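ASCH domain-containing protein (Enterococcus faecalis, PDB 1T62) is of unknown function but carries an ASCH domain of the PUA clan, which is consistent with a role in binding RNA. Local coordinates at residues K48-Y58 with Y136-F146; Q64-D72 with I84-I92. One frame throughout, in Å; residues are numbered along the deposited sequence.

Contact 1 of 2, residues K48-Y58 with Y136-F146; sequences KTATCSSLDIY and YPDMLLVCQSF
T51 and Q144 form a hydrogen-bonded antiparallel pair, and the ladder runs both ways from them. T51 N gives to Q144 O at 3.1 Å, and Q144 N returns the bond to T51 O. S53 and V142 repeat this pattern, with V142 N to S53 O at 2.8 Å and nearly straight. F146 N to T49 O and L55 N to L140 O extend the ladder at its two ends. Between these pairs, A50 with S145 and C52 with C143 are non-hydrogen-bonded.

Among apolar contacts, V142 is central. Its CG2 reaches L55 CB at 3.6 Å and also meets Y58 CE1. The V142 and L55 side chains cross at about a right angle. L55 CD2 lies alongside L140 CB. On the face that carries C52 and C143, C52 CB is 4.1 Å from C143 SG. F146 has CG between its backbone N and carbonyl carbon (chi1 53°). This lays one ring face over the T49 carbonyl, while F146 CE1 lies close to T51 OG1.

Y136 and D56 make the polar side-chain bond that crosses the contact. Y136 OH donates to D56 OD1 at 2.5 Å, on the syn lone pair, with carboxylate and ring planes 32° apart. Within segment 48-58, S53 OG and Y58 OH share a hydrogen bond of 3.0 Å, with S53 OG in the plane of the ring at its edge. K48 NZ bonds to A50 O in its carbonyl plane and forms a salt bridge with the terminal carboxylate of H166, a tag residue of the second subunit.

The arrangement is an antiparallel strand pair at the edge of the mixed sheet of this ASCH domain. Strand 50-54 is outermost within the chain and leads directly into helix 55-60, with S54 at the N-cap position.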
# COMPACT_ATOMS: atom_id res chain seq x y z
N LYS B 48 -7.72 14.59 9.97
CA LYS B 48 -8.52 13.42 10.33
C LYS B 48 -7.94 12.76 11.59
O LYS B 48 -6.88 12.14 11.55
CB LYS B 48 -8.55 12.40 9.18
CG LYS B 48 -9.05 11.01 9.59
CD LYS B 48 -8.78 10.02 8.47
CE LYS B 48 -9.20 8.61 8.82
NZ LYS B 48 -10.68 8.45 8.88
N THR B 49 -8.66 12.88 12.70
CA THR B 49 -8.18 12.33 13.95
C THR B 49 -9.02 11.19 14.50
O THR B 49 -8.89 10.83 15.67
CB THR B 49 -8.11 13.42 14.99
OG1 THR B 49 -9.44 13.78 15.38
CG2 THR B 49 -7.45 14.63 14.42
N ALA B 50 -9.89 10.63 13.67
CA ALA B 50 -10.75 9.52 14.08
C ALA B 50 -10.95 8.51 12.95
O ALA B 50 -10.73 8.81 11.78
CB ALA B 50 -12.09 10.04 14.54
N THR B 51 -11.39 7.32 13.34
CA THR B 51 -11.63 6.22 12.42
C THR B 51 -12.80 5.39 12.94
O THR B 51 -13.30 5.60 14.04
CB THR B 51 -10.44 5.28 12.38
OG1 THR B 51 -9.24 6.05 12.33
CG2 THR B 51 -10.50 4.39 11.17
N CYS B 52 -13.22 4.44 12.13
CA CYS B 52 -14.29 3.57 12.55
C CYS B 52 -14.23 2.31 11.73
O CYS B 52 -13.97 2.33 10.52
CB CYS B 52 -15.64 4.27 12.40
SG CYS B 52 -16.06 4.76 10.74
N SER B 53 -14.44 1.19 12.41
CA SER B 53 -14.44 -0.12 11.80
C SER B 53 -15.73 -0.79 12.24
O SER B 53 -16.40 -0.30 13.14
CB SER B 53 -13.21 -0.92 12.26
OG SER B 53 -12.99 -0.80 13.66
N SER B 54 -16.06 -1.90 11.59
CA SER B 54 -17.28 -2.66 11.90
C SER B 54 -17.10 -3.56 13.09
O SER B 54 -16.29 -4.48 13.04
CB SER B 54 -17.69 -3.52 10.72
OG SER B 54 -18.73 -4.41 11.10
N LEU B 55 -17.85 -3.32 14.15
CA LEU B 55 -17.76 -4.16 15.34
C LEU B 55 -18.02 -5.61 14.94
O LEU B 55 -17.55 -6.54 15.58
CB LEU B 55 -18.79 -3.73 16.37
CG LEU B 55 -18.96 -4.73 17.52
CD1 LEU B 55 -17.64 -4.93 18.24
CD2 LEU B 55 -20.01 -4.21 18.45
N ASP B 56 -18.76 -5.79 13.85
CA ASP B 56 -19.09 -7.11 13.36
C ASP B 56 -17.88 -7.95 12.97
O ASP B 56 -17.77 -9.11 13.36
CB ASP B 56 -20.06 -7.00 12.20
CG ASP B 56 -21.49 -6.77 12.66
OD1 ASP B 56 -22.33 -6.39 11.82
OD2 ASP B 56 -21.78 -6.97 13.86
N ILE B 57 -16.96 -7.38 12.19
CA ILE B 57 -15.76 -8.13 11.79
C ILE B 57 -14.99 -8.62 13.02
O ILE B 57 -14.47 -9.72 13.04
CB ILE B 57 -14.81 -7.28 10.92
CG1 ILE B 57 -15.60 -6.53 9.86
CG2 ILE B 57 -13.77 -8.19 10.26
CD1 ILE B 57 -16.26 -7.41 8.86
N TYR B 58 -14.89 -7.78 14.05
CA TYR B 58 -14.18 -8.20 15.25
C TYR B 58 -14.85 -9.45 15.80
O TYR B 58 -14.19 -10.42 16.15
CB TYR B 58 -14.21 -7.10 16.31
CG TYR B 58 -13.35 -5.91 15.98
CD1 TYR B 58 -13.88 -4.81 15.29
CD2 TYR B 58 -12.01 -5.88 16.32
CE1 TYR B 58 -13.09 -3.73 14.96
CE2 TYR B 58 -11.21 -4.80 15.99
CZ TYR B 58 -11.76 -3.73 15.31
OH TYR B 58 -10.97 -2.65 14.99
N TYR B 136 -26.62 -3.70 7.46
CA TYR B 136 -27.87 -3.18 7.98
C TYR B 136 -27.63 -1.71 8.36
O TYR B 136 -26.50 -1.29 8.54
CB TYR B 136 -28.38 -4.01 9.15
CG TYR B 136 -27.35 -4.45 10.14
CD1 TYR B 136 -26.30 -5.29 9.76
CD2 TYR B 136 -27.43 -4.06 11.48
CE1 TYR B 136 -25.36 -5.73 10.68
CE2 TYR B 136 -26.50 -4.49 12.41
CZ TYR B 136 -25.47 -5.33 12.01
OH TYR B 136 -24.52 -5.72 12.92
N PRO B 137 -28.71 -0.92 8.47
CA PRO B 137 -28.64 0.51 8.81
C PRO B 137 -28.04 0.93 10.15
O PRO B 137 -27.53 2.04 10.30
CB PRO B 137 -30.10 0.96 8.69
CG PRO B 137 -30.77 -0.11 7.90
CD PRO B 137 -30.11 -1.35 8.40
N ASP B 138 -28.11 0.06 11.15
CA ASP B 138 -27.60 0.44 12.45
C ASP B 138 -26.54 -0.51 12.99
O ASP B 138 -26.49 -0.77 14.19
CB ASP B 138 -28.77 0.54 13.43
CG ASP B 138 -29.61 -0.70 13.42
OD1 ASP B 138 -30.55 -0.80 14.24
OD2 ASP B 138 -29.35 -1.60 12.59
N MET B 139 -25.70 -1.02 12.11
CA MET B 139 -24.66 -1.91 12.57
C MET B 139 -23.75 -1.08 13.45
O MET B 139 -23.41 0.05 13.11
CB MET B 139 -23.87 -2.47 11.40
CG MET B 139 -23.16 -1.44 10.56
SD MET B 139 -21.77 -2.21 9.73
CE MET B 139 -20.65 -2.24 11.08
N LEU B 140 -23.39 -1.65 14.59
CA LEU B 140 -22.52 -1.03 15.56
C LEU B 140 -21.14 -0.74 14.97
O LEU B 140 -20.59 -1.55 14.22
CB LEU B 140 -22.39 -1.97 16.77
CG LEU B 140 -23.29 -1.84 18.01
CD1 LEU B 140 -24.41 -0.85 17.77
CD2 LEU B 140 -23.84 -3.21 18.39
N LEU B 141 -20.58 0.43 15.28
CA LEU B 141 -19.26 0.83 14.81
C LEU B 141 -18.28 0.91 15.97
O LEU B 141 -18.65 1.22 17.10
CB LEU B 141 -19.29 2.22 14.18
CG LEU B 141 -19.84 2.39 12.79
CD1 LEU B 141 -19.89 3.86 12.47
CD2 LEU B 141 -18.98 1.64 11.79
N VAL B 142 -17.01 0.64 15.67
CA VAL B 142 -15.97 0.73 16.67
C VAL B 142 -15.17 1.99 16.32
O VAL B 142 -14.39 2.00 15.36
CB VAL B 142 -15.07 -0.52 16.63
CG1 VAL B 142 -13.93 -0.36 17.62
CG2 VAL B 142 -15.90 -1.75 16.96
N CYS B 143 -15.38 3.05 17.09
CA CYS B 143 -14.73 4.33 16.87
C CYS B 143 -13.49 4.61 17.73
O CYS B 143 -13.49 4.39 18.94
CB CYS B 143 -15.76 5.44 17.08
SG CYS B 143 -17.26 5.27 16.06
N GLN B 144 -12.43 5.10 17.07
CA GLN B 144 -11.17 5.44 17.73
C GLN B 144 -10.78 6.89 17.52
O GLN B 144 -10.86 7.42 16.42
CB GLN B 144 -10.03 4.59 17.18
CG GLN B 144 -10.09 3.14 17.54
CD GLN B 144 -8.99 2.36 16.86
OE1 GLN B 144 -7.80 2.51 17.17
NE2 GLN B 144 -9.38 1.53 15.90
N SER B 145 -10.34 7.52 18.60
CA SER B 145 -9.88 8.90 18.53
C SER B 145 -8.42 8.82 18.92
O SER B 145 -8.07 8.38 20.01
CB SER B 145 -10.67 9.75 19.50
OG SER B 145 -12.03 9.78 19.09
N PHE B 146 -7.57 9.22 17.98
CA PHE B 146 -6.13 9.14 18.16
C PHE B 146 -5.42 10.46 17.88
O PHE B 146 -6.04 11.44 17.46
CB PHE B 146 -5.57 8.08 17.19
CG PHE B 146 -5.98 8.32 15.76
CD1 PHE B 146 -7.20 7.83 15.28
CD2 PHE B 146 -5.20 9.11 14.92
CE1 PHE B 146 -7.63 8.13 13.99
CE2 PHE B 146 -5.63 9.42 13.62
CZ PHE B 146 -6.85 8.93 13.16

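Contact 2 of 2, residues Q64-D72 with I84-I92; sequences QLPKAGQYD and IIRTTKVEI
Y71 has CG opposite its carbonyl carbon (chi1 -63°), and R86 has CG opposite its own N (chi1 -154°). Strand pairing puts both residues on one face of the sheet, and these torsions then swing the Y71 ring and the R86 chain alongside each other. R86 bends further along its chain. R86 CG thus comes over one ring face of Y71, 3.9 Å from the centroid, a CH-pi contact. The ring and guanidinium planes are 28° apart. The end of R86 turns to E147, with which NH1 forms a salt bridge. I84 CD1 also packs against Y71 CD2.

Y71 with R86 is a non-hydrogen-bonded antiparallel pair. D72 with I85 is hydrogen-bonded, with I85 N to D72 O at 3.1 Å. T87 N gives to Q70 O at 3.0 Å, nearly straight. G69 N gives to T87 O at 2.6 Å from within the type II turn K67 to Q70.

Q70 braces that turn. Its OE1 accepts from K67 N at 2.7 Å, with the donor above the amide plane. Its NE2 gives to D72 OD1 on the syn lone pair and within the amide plane. D72 OD2 has a separate partner in W26 NE1.

Ahead of the turn the packing is mostly apolar. P66 CG faces V90 CG1 at 4.4 Å. L65 CD1 meets I92 CD1 at 3.6 Å, their side chains crossing at about a right angle.

Strands 71-75 and 81-94 form a beta hairpin. A classic bulge, T88 and K89 facing S145, breaks strand 81-94. Strand 140-151 flanks it, while L65 and P66 pack on helix 55-60.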
# COMPACT_ATOMS: atom_id res chain seq x y z
N GLN B 64 -9.97 -8.90 19.71
CA GLN B 64 -10.26 -7.92 20.75
C GLN B 64 -10.44 -6.58 20.03
O GLN B 64 -10.00 -6.42 18.89
CB GLN B 64 -9.09 -7.81 21.73
CG GLN B 64 -8.74 -9.12 22.38
CD GLN B 64 -9.95 -9.78 23.00
OE1 GLN B 64 -10.59 -9.21 23.89
NE2 GLN B 64 -10.26 -10.98 22.54
N LEU B 65 -11.09 -5.61 20.67
CA LEU B 65 -11.27 -4.31 20.03
C LEU B 65 -10.07 -3.46 20.41
O LEU B 65 -9.36 -3.76 21.37
CB LEU B 65 -12.52 -3.59 20.55
CG LEU B 65 -13.90 -4.24 20.52
CD1 LEU B 65 -14.93 -3.18 20.87
CD2 LEU B 65 -14.17 -4.83 19.14
N PRO B 66 -9.81 -2.40 19.64
CA PRO B 66 -8.67 -1.56 20.00
C PRO B 66 -8.81 -1.08 21.45
O PRO B 66 -9.92 -0.95 21.97
CB PRO B 66 -8.75 -0.41 18.99
CG PRO B 66 -10.17 -0.50 18.43
CD PRO B 66 -10.41 -1.97 18.37
N LYS B 67 -7.69 -0.82 22.11
CA LYS B 67 -7.74 -0.39 23.49
C LYS B 67 -7.35 1.08 23.61
O LYS B 67 -6.69 1.64 22.74
CB LYS B 67 -6.81 -1.25 24.34
CG LYS B 67 -6.85 -2.71 23.97
CD LYS B 67 -6.02 -3.57 24.91
CE LYS B 67 -6.71 -3.71 26.28
NZ LYS B 67 -6.81 -2.41 27.04
N ALA B 68 -7.81 1.70 24.69
CA ALA B 68 -7.50 3.08 24.95
C ALA B 68 -6.01 3.10 25.23
O ALA B 68 -5.51 2.27 26.00
CB ALA B 68 -8.26 3.56 26.18
N GLY B 69 -5.29 4.01 24.59
CA GLY B 69 -3.86 4.12 24.81
C GLY B 69 -2.94 3.34 23.90
O GLY B 69 -1.74 3.59 23.89
N GLN B 70 -3.48 2.39 23.14
CA GLN B 70 -2.68 1.56 22.25
C GLN B 70 -2.12 2.35 21.07
O GLN B 70 -2.55 3.47 20.81
CB GLN B 70 -3.52 0.42 21.70
CG GLN B 70 -4.58 0.89 20.74
CD GLN B 70 -5.12 -0.22 19.87
OE1 GLN B 70 -5.70 -1.19 20.36
NE2 GLN B 70 -4.94 -0.08 18.57
N TYR B 71 -1.17 1.74 20.36
CA TYR B 71 -0.56 2.36 19.19
C TYR B 71 -0.82 1.58 17.91
O TYR B 71 -1.07 0.38 17.92
CB TYR B 71 0.96 2.49 19.35
CG TYR B 71 1.41 3.37 20.48
CD1 TYR B 71 1.60 2.85 21.76
CD2 TYR B 71 1.70 4.71 20.27
CE1 TYR B 71 2.05 3.65 22.80
CE2 TYR B 71 2.15 5.52 21.29
CZ TYR B 71 2.32 4.99 22.56
OH TYR B 71 2.74 5.80 23.60
N ASP B 72 -0.75 2.30 16.80
CA ASP B 72 -0.94 1.70 15.50
C ASP B 72 0.01 2.34 14.50
O ASP B 72 0.07 3.56 14.39
CB ASP B 72 -2.37 1.90 15.01
CG ASP B 72 -3.37 1.17 15.85
OD1 ASP B 72 -3.63 1.63 16.99
OD2 ASP B 72 -3.90 0.14 15.38
N ILE B 84 2.95 6.98 13.13
CA ILE B 84 2.42 6.13 14.17
C ILE B 84 1.48 7.00 15.03
O ILE B 84 1.73 8.19 15.24
CB ILE B 84 3.56 5.44 15.00
CG1 ILE B 84 3.36 5.70 16.48
CG2 ILE B 84 4.91 5.86 14.52
CD1 ILE B 84 2.53 4.63 17.12
N ILE B 85 0.38 6.40 15.48
CA ILE B 85 -0.61 7.13 16.25
C ILE B 85 -0.98 6.49 17.58
O ILE B 85 -0.78 5.30 17.79
CB ILE B 85 -1.88 7.27 15.42
CG1 ILE B 85 -2.48 5.90 15.15
CG2 ILE B 85 -1.54 7.90 14.08
CD1 ILE B 85 -3.82 5.94 14.50
N ARG B 86 -1.53 7.30 18.48
CA ARG B 86 -1.94 6.79 19.77
C ARG B 86 -3.43 7.03 19.98
O ARG B 86 -3.93 8.14 19.78
CB ARG B 86 -1.17 7.46 20.90
CG ARG B 86 -1.10 6.57 22.09
CD ARG B 86 -1.69 7.18 23.33
NE ARG B 86 -0.70 7.97 24.05
CZ ARG B 86 -0.44 9.23 23.77
NH1 ARG B 86 -1.11 9.82 22.80
NH2 ARG B 86 0.47 9.89 24.47
N THR B 87 -4.14 5.98 20.38
CA THR B 87 -5.58 6.08 20.61
C THR B 87 -5.86 6.62 22.00
O THR B 87 -5.43 6.05 22.99
CB THR B 87 -6.26 4.70 20.45
OG1 THR B 87 -5.91 4.13 19.18
CG2 THR B 87 -7.76 4.83 20.53
N THR B 88 -6.58 7.74 22.08
CA THR B 88 -6.91 8.35 23.36
C THR B 88 -8.35 8.03 23.73
O THR B 88 -8.79 8.34 24.84
CB THR B 88 -6.79 9.90 23.31
OG1 THR B 88 -7.56 10.40 22.21
CG2 THR B 88 -5.35 10.32 23.12
N LYS B 89 -9.08 7.39 22.82
CA LYS B 89 -10.48 7.08 23.07
C LYS B 89 -11.02 5.98 22.16
O LYS B 89 -10.75 5.95 20.98
CB LYS B 89 -11.29 8.37 22.87
CG LYS B 89 -12.78 8.30 23.10
CD LYS B 89 -13.39 9.67 22.82
CE LYS B 89 -14.89 9.63 22.92
NZ LYS B 89 -15.44 8.57 22.05
N VAL B 90 -11.78 5.05 22.73
CA VAL B 90 -12.38 3.97 21.95
C VAL B 90 -13.86 4.00 22.29
O VAL B 90 -14.24 4.00 23.47
CB VAL B 90 -11.81 2.57 22.33
CG1 VAL B 90 -12.54 1.48 21.55
CG2 VAL B 90 -10.32 2.52 22.04
N GLU B 91 -14.71 4.03 21.28
CA GLU B 91 -16.13 4.08 21.54
C GLU B 91 -16.96 3.29 20.55
O GLU B 91 -16.70 3.31 19.35
CB GLU B 91 -16.61 5.53 21.57
CG GLU B 91 -18.10 5.69 21.63
CD GLU B 91 -18.50 7.13 21.85
OE1 GLU B 91 -17.87 8.01 21.22
OE2 GLU B 91 -19.43 7.38 22.64
N ILE B 92 -17.97 2.60 21.07
CA ILE B 92 -18.88 1.79 20.27
C ILE B 92 -20.22 2.52 20.12
O ILE B 92 -20.85 2.82 21.12
CB ILE B 92 -19.15 0.43 20.93
CG1 ILE B 92 -17.83 -0.32 21.12
CG2 ILE B 92 -20.11 -0.38 20.09
CD1 ILE B 92 -18.01 -1.64 21.78

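Contact 1 is largely buried, whereas contact 2 is only partly so and includes several exposed residues. Both belong to one sheet, since strands 140-151 and 81-94 are neighbours in it. C143 N and E91 O, 2.6 Å apart, probably form a hydrogen bond between the contacts. Contact 1 joins segments far apart in sequence. Contact 2 lies between them along the chain and closes a local hairpin. Regular ladder bonds dominate contact 1, with apolar packing around V142. In contact 2 the ladder is shorter and shares the work with a side-chain-braced turn. The second subunit touches contact 1 but not contact 2.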